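Local coordinates for protein Fe(2+) transporter FeoB (Methanocaldococcus jannaschii, PDB 2WJI) that probably transports ferrous iron across the cell membrane in a GTP-driven uptake system, here represented by its nucleotide-binding G domain, at residues 61-66 and 71-76; 110-115 and 156-161. All coordinates share one frame; numbering follows the deposited sequence.

Overall arrangement
Both contacts belong to the G domain of FeoB, a P-loop GTPase fold with a central sheet covered by helices on its two faces. In contact 1 (61-66 with 71-76) the loop follows the segment Asp56 to Gly59, predicted to bind GTP, and the Ala73 side chain lies about 11 Å from the bound GTP analogue and about 13 Å from the magnesium ion. Contact 2 (110-115 with 156-161) pairs an inner strand, next to the edge strand 141-143, with the last helix of this chain. Contacts 1 and 2 lie on opposite sides of the chain's centre, with their own centres 21 Å apart. The nearest atoms of the two contacts are about 9 Å apart, so they do not touch directly.

Contact 1: residues 61-66 and 71-76; sequences YSLTAN and IIARDY
Leu63 meets the helix first, laying its CD2 methyl over the methyl of Ala73, with Leu63 CD2 to Ala73 CB at 3.8 Å. Leu63 CD2 also lies 4.0 Å from Arg74 N, so one leucine branch covers a short piece of helix surface where the small alanine lets a bulky neighbour come close to the backbone. The CB of Leu63 is already directed toward the helix, and the branched end is buried, packing also on Leu100 and Leu104 of helix 94-106 and on Met107. The backbone of Leu63 serves too: its N hydrogen-bonds Gln103 OE1, while its O rests against the aliphatic stem of Arg74, with Leu63 O to Arg74 CD at 3.7 Å. A long arginine suits this exposed edge of the contact, since its methylenes can cover the loop while the guanidinium reaches beyond them.

Because it follows Asp56 to Gly59, the loop, with the start of helix 68-80, probably corresponds to the switch II region of P-loop GTPases. Ala73 backs onto Ile9 of strand 3-9, linking the loop through the helix to the sheet.

Thr64 turns its CB away from the helix segment, yet its OG1 hydrogen-bonds Glu70 OE2, one residue before Ile71. Ala65 then meets Ile71 on the surface. A folded-back chi2 (-68°) brings Ile71 CD1 to the loop, at 3.3 Å from Ala65 CB, tighter than usual carbon contact, so the exact fit here is doubtful.

Contact 2: residues 110-115 and 156-161; sequences NLLLAL and KKAISI
A single methyl, CD2 of Leu112, carries the whole contact, reaching from strand 111-116 to the shoulder between two consecutive residues of helix 152-162. Leu112 CD2 lies 3.9 Å from both Ala158 CB and Ile159 CG1. Leu112 CD2 is also 3.8 Å from Ile159 N, close enough for the leucine to rest against the helix backbone itself. Ala158 suits this place because its lone methyl lets the helix come near the sheet, whereas Ile159 adds a branched flank to the same patch. Leu112 points its CB toward the helix, and with chi2 58° CD2 is the branch that extends farthest, toward the helix.

Around these three residues, Val142 of strand 141-143 touches both Leu112 and Ala158, so neighbouring strands offer one apolar surface to the helix. Backbone hydrogen bonds with Val85 and Asn87 of strand 84-90 fix Leu112 in the parallel part of the sheet. Such helix-on-sheet packing is the ordinary build of a P-loop GTPase domain; here strand 111-116 leads into the GTP-binding residues Asn116 to Asp119, and the helix follows those at Ser145 to Ala147.

Farther out, Asn110 ND2 hydrogen-bonds Asp83 O and Ala162 O, tying the start of the strand to the end of the helix. On the helix, Ser160 OG donates to Lys157 O at 2.8 Å, tilted 26° from the carbonyl plane and on the same face as Ile161 N; a small hydroxyl can thus satisfy itself within the helix though buried. With only 100 Å² buried and one methyl making every direct touch, the attraction is dispersive and weakly directional, while direction-dependent bonding lies beside it, in Asn110 ND2 to Ala162 O.

Contact 1: residues 61-66 and 71-76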
loop_
_atom_site.group_PDB
_atom_site.type_symbol
_atom_site.label_atom_id
_atom_site.label_comp_id
_atom_site.label_asym_id
_atom_site.label_seq_id
_atom_site.Cartn_x
_atom_site.Cartn_y
_atom_site.Cartn_z
ATOM N N TYR A 61 -10.971 -1.491 7.228
ATOM C CA TYR A 61 -10.460 -0.858 8.446
ATOM C C TYR A 61 -9.773 -1.876 9.352
ATOM O O TYR A 61 -8.988 -1.514 10.236
ATOM C CB TYR A 61 -11.584 -0.174 9.219
ATOM C CG TYR A 61 -12.091 1.101 8.596
ATOM C CD1 TYR A 61 -11.306 2.250 8.579
ATOM C CD2 TYR A 61 -13.358 1.163 8.039
ATOM C CE1 TYR A 61 -11.774 3.428 8.017
ATOM C CE2 TYR A 61 -13.834 2.330 7.471
ATOM C CZ TYR A 61 -13.040 3.458 7.463
ATOM O OH TYR A 61 -13.523 4.618 6.894
ATOM N N SER A 62 -10.083 -3.148 9.128
ATOM C CA SER A 62 -9.497 -4.242 9.894
ATOM C C SER A 62 -9.682 -5.557 9.145
ATOM O O SER A 62 -10.291 -5.585 8.075
ATOM C CB SER A 62 -10.145 -4.329 11.273
ATOM O OG SER A 62 -11.550 -4.442 11.153
ATOM N N LEU A 63 -9.169 -6.647 9.709
ATOM C CA LEU A 63 -9.290 -7.959 9.070
ATOM C C LEU A 63 -10.048 -8.991 9.906
ATOM O O LEU A 63 -9.710 -10.178 9.922
ATOM C CB LEU A 63 -7.922 -8.491 8.656
ATOM C CG LEU A 63 -7.280 -7.664 7.539
ATOM C CD1 LEU A 63 -5.856 -8.098 7.251
ATOM C CD2 LEU A 63 -8.127 -7.718 6.277
ATOM N N THR A 64 -11.081 -8.535 10.596
ATOM C CA THR A 64 -12.003 -9.452 11.239
ATOM C C THR A 64 -12.987 -9.901 10.166
ATOM O O THR A 64 -12.789 -9.614 8.990
ATOM C CB THR A 64 -12.733 -8.777 12.402
ATOM O OG1 THR A 64 -13.479 -7.657 11.910
ATOM C CG2 THR A 64 -11.722 -8.293 13.434
ATOM N N ALA A 65 -14.047 -10.593 10.557
ATOM C CA ALA A 65 -14.988 -11.117 9.573
ATOM C C ALA A 65 -16.330 -10.392 9.627
ATOM O O ALA A 65 -17.356 -10.998 9.931
ATOM C CB ALA A 65 -15.177 -12.612 9.778
ATOM N N ASN A 66 -16.322 -9.100 9.310
ATOM C CA ASN A 66 -17.502 -8.264 9.521
ATOM C C ASN A 66 -18.159 -7.746 8.243
ATOM O O ASN A 66 -19.259 -7.192 8.284
ATOM C CB ASN A 66 -17.163 -7.087 10.444
ATOM C CG ASN A 66 -16.827 -7.528 11.859
ATOM O OD1 ASN A 66 -16.203 -6.782 12.621
ATOM N ND2 ASN A 66 -17.234 -8.747 12.217
ATOM N N ILE A 71 -13.530 -10.083 4.431
ATOM C CA ILE A 71 -13.320 -11.504 4.153
ATOM C C ILE A 71 -12.490 -11.693 2.889
ATOM O O ILE A 71 -11.616 -12.556 2.840
ATOM C CB ILE A 71 -14.655 -12.268 3.971
ATOM C CG1 ILE A 71 -15.612 -11.964 5.123
ATOM C CG2 ILE A 71 -14.408 -13.764 3.851
ATOM C CD1 ILE A 71 -15.157 -12.512 6.447
ATOM N N ILE A 72 -12.775 -10.892 1.867
ATOM C CA ILE A 72 -12.033 -10.963 0.612
ATOM C C ILE A 72 -10.555 -10.601 0.806
ATOM O O ILE A 72 -9.667 -11.293 0.303
ATOM C CB ILE A 72 -12.647 -10.047 -0.468
ATOM C CG1 ILE A 72 -14.070 -10.501 -0.810
ATOM C CG2 ILE A 72 -11.764 -10.022 -1.714
ATOM C CD1 ILE A 72 -14.709 -9.720 -1.943
ATOM N N ALA A 73 -10.300 -9.518 1.537
ATOM C CA ALA A 73 -8.938 -9.075 1.818
ATOM C C ALA A 73 -8.149 -10.125 2.597
ATOM O O ALA A 73 -7.015 -10.459 2.242
ATOM C CB ALA A 73 -8.955 -7.749 2.582
ATOM N N ARG A 74 -8.750 -10.637 3.662
ATOM C CA ARG A 74 -8.078 -11.610 4.518
ATOM C C ARG A 74 -7.755 -12.920 3.802
ATOM O O ARG A 74 -6.662 -13.461 3.966
ATOM C CB ARG A 74 -8.894 -11.878 5.783
ATOM C CG ARG A 74 -8.586 -13.208 6.441
ATOM C CD ARG A 74 -8.582 -13.084 7.951
ATOM N NE ARG A 74 -8.627 -14.387 8.598
ATOM C CZ ARG A 74 -7.906 -14.716 9.665
ATOM N NH1 ARG A 74 -7.066 -13.834 10.194
ATOM N NH2 ARG A 74 -8.015 -15.929 10.193
ATOM N N ASP A 75 -8.707 -13.428 3.023
ATOM C CA ASP A 75 -8.499 -14.660 2.262
ATOM C C ASP A 75 -7.362 -14.512 1.256
ATOM O O ASP A 75 -6.599 -15.460 1.023
ATOM C CB ASP A 75 -9.777 -15.073 1.529
ATOM C CG ASP A 75 -10.849 -15.613 2.469
ATOM O OD1 ASP A 75 -11.969 -15.893 1.988
ATOM O OD2 ASP A 75 -10.574 -15.758 3.683
ATOM N N TYR A 76 -7.240 -13.330 0.656
ATOM C CA TYR A 76 -6.179 -13.124 -0.324
ATOM C C TYR A 76 -4.801 -13.224 0.322
ATOM O O TYR A 76 -3.921 -13.932 -0.166
ATOM C CB TYR A 76 -6.326 -11.787 -1.054
ATOM C CG TYR A 76 -5.267 -11.615 -2.116
ATOM C CD1 TYR A 76 -5.445 -12.130 -3.394
ATOM C CD2 TYR A 76 -4.069 -10.966 -1.832
ATOM C CE1 TYR A 76 -4.464 -11.987 -4.363
ATOM C CE2 TYR A 76 -3.098 -10.820 -2.786
ATOM C CZ TYR A 76 -3.294 -11.332 -4.051
ATOM O OH TYR A 76 -2.305 -11.182 -5.002
#

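Contact 2: residues 110-115 and 156-161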
loop_
_atom_site.group_PDB
_atom_site.type_symbol
_atom_site.label_atom_id
_atom_site.label_comp_id
_atom_site.label_asym_id
_atom_site.label_seq_id
_atom_site.Cartn_x
_atom_site.Cartn_y
_atom_site.Cartn_z
ATOM N N ASN A 110 4.620 -10.148 4.827
ATOM C CA ASN A 110 5.787 -9.358 4.442
ATOM C C ASN A 110 5.318 -7.960 4.075
ATOM O O ASN A 110 4.673 -7.763 3.047
ATOM C CB ASN A 110 6.502 -9.989 3.248
ATOM C CG ASN A 110 7.850 -9.343 2.972
ATOM O OD1 ASN A 110 8.457 -8.750 3.864
ATOM N ND2 ASN A 110 8.328 -9.466 1.740
ATOM N N LEU A 111 5.649 -6.983 4.907
ATOM C CA LEU A 111 4.936 -5.717 4.868
ATOM C C LEU A 111 5.822 -4.531 4.519
ATOM O O LEU A 111 7.008 -4.509 4.844
ATOM C CB LEU A 111 4.259 -5.483 6.216
ATOM C CG LEU A 111 3.213 -4.379 6.319
ATOM C CD1 LEU A 111 2.022 -4.670 5.414
ATOM C CD2 LEU A 111 2.771 -4.247 7.765
ATOM N N LEU A 112 5.218 -3.551 3.853
ATOM C CA LEU A 112 5.869 -2.294 3.502
ATOM C C LEU A 112 4.825 -1.192 3.592
ATOM O O LEU A 112 3.713 -1.330 3.074
ATOM C CB LEU A 112 6.425 -2.345 2.085
ATOM C CG LEU A 112 6.924 -1.004 1.544
ATOM C CD1 LEU A 112 8.000 -0.452 2.451
ATOM C CD2 LEU A 112 7.457 -1.149 0.118
ATOM N N LEU A 113 5.188 -0.096 4.243
ATOM C CA LEU A 113 4.238 0.968 4.524
ATOM C C LEU A 113 4.404 2.127 3.543
ATOM O O LEU A 113 5.476 2.722 3.448
ATOM C CB LEU A 113 4.436 1.457 5.957
ATOM C CG LEU A 113 3.174 1.634 6.796
ATOM C CD1 LEU A 113 2.310 0.404 6.657
ATOM C CD2 LEU A 113 3.533 1.873 8.255
ATOM N N ALA A 114 3.344 2.425 2.801
ATOM C CA ALA A 114 3.308 3.590 1.934
ATOM C C ALA A 114 2.478 4.674 2.615
ATOM O O ALA A 114 1.264 4.540 2.775
ATOM C CB ALA A 114 2.731 3.227 0.572
ATOM N N LEU A 115 3.158 5.747 3.005
ATOM C CA LEU A 115 2.580 6.819 3.800
ATOM C C LEU A 115 2.168 7.951 2.870
ATOM O O LEU A 115 2.989 8.794 2.480
ATOM C CB LEU A 115 3.614 7.289 4.823
ATOM C CG LEU A 115 3.247 8.352 5.853
ATOM C CD1 LEU A 115 2.195 7.842 6.824
ATOM C CD2 LEU A 115 4.503 8.766 6.593
ATOM N N LYS A 156 8.374 2.239 -5.982
ATOM C CA LYS A 156 8.807 1.131 -6.841
ATOM C C LYS A 156 10.136 0.559 -6.367
ATOM O O LYS A 156 10.377 -0.648 -6.431
ATOM C CB LYS A 156 8.932 1.569 -8.297
ATOM C CG LYS A 156 7.608 1.802 -9.004
ATOM C CD LYS A 156 7.867 2.336 -10.407
ATOM C CE LYS A 156 6.601 2.374 -11.241
ATOM N NZ LYS A 156 6.874 2.979 -12.577
ATOM N N LYS A 157 11.007 1.432 -5.885
ATOM C CA LYS A 157 12.324 0.996 -5.455
ATOM C C LYS A 157 12.245 0.247 -4.134
ATOM O O LYS A 157 12.873 -0.803 -3.972
ATOM C CB LYS A 157 13.287 2.181 -5.349
ATOM C CG LYS A 157 14.641 1.837 -4.757
ATOM C CD LYS A 157 15.609 3.006 -4.894
ATOM C CE LYS A 157 16.652 3.000 -3.785
ATOM N NZ LYS A 157 17.601 1.859 -3.892
ATOM N N ALA A 158 11.483 0.792 -3.192
ATOM C CA ALA A 158 11.310 0.165 -1.896
ATOM C C ALA A 158 10.669 -1.195 -2.066
ATOM O O ALA A 158 11.060 -2.156 -1.404
ATOM C CB ALA A 158 10.466 1.037 -0.985
ATOM N N ILE A 159 9.686 -1.281 -2.958
ATOM C CA ILE A 159 9.054 -2.571 -3.262
ATOM C C ILE A 159 10.069 -3.616 -3.750
ATOM O O ILE A 159 10.147 -4.728 -3.225
ATOM C CB ILE A 159 7.927 -2.417 -4.310
ATOM C CG1 ILE A 159 6.728 -1.705 -3.696
ATOM C CG2 ILE A 159 7.512 -3.769 -4.868
ATOM C CD1 ILE A 159 5.594 -1.445 -4.683
ATOM N N SER A 160 10.860 -3.261 -4.750
ATOM C CA SER A 160 11.804 -4.221 -5.325
ATOM C C SER A 160 12.844 -4.751 -4.325
ATOM O O SER A 160 13.405 -5.817 -4.520
ATOM C CB SER A 160 12.519 -3.605 -6.528
ATOM O OG SER A 160 13.422 -2.616 -6.092
ATOM N N ILE A 161 13.127 -3.981 -3.282
ATOM C CA ILE A 161 14.049 -4.418 -2.240
ATOM C C ILE A 161 13.301 -5.284 -1.234
ATOM O O ILE A 161 13.808 -6.322 -0.795
ATOM C CB ILE A 161 14.681 -3.213 -1.505
ATOM C CG1 ILE A 161 15.746 -2.547 -2.379
ATOM C CG2 ILE A 161 15.285 -3.641 -0.173
ATOM C CD1 ILE A 161 16.120 -1.113 -1.929
#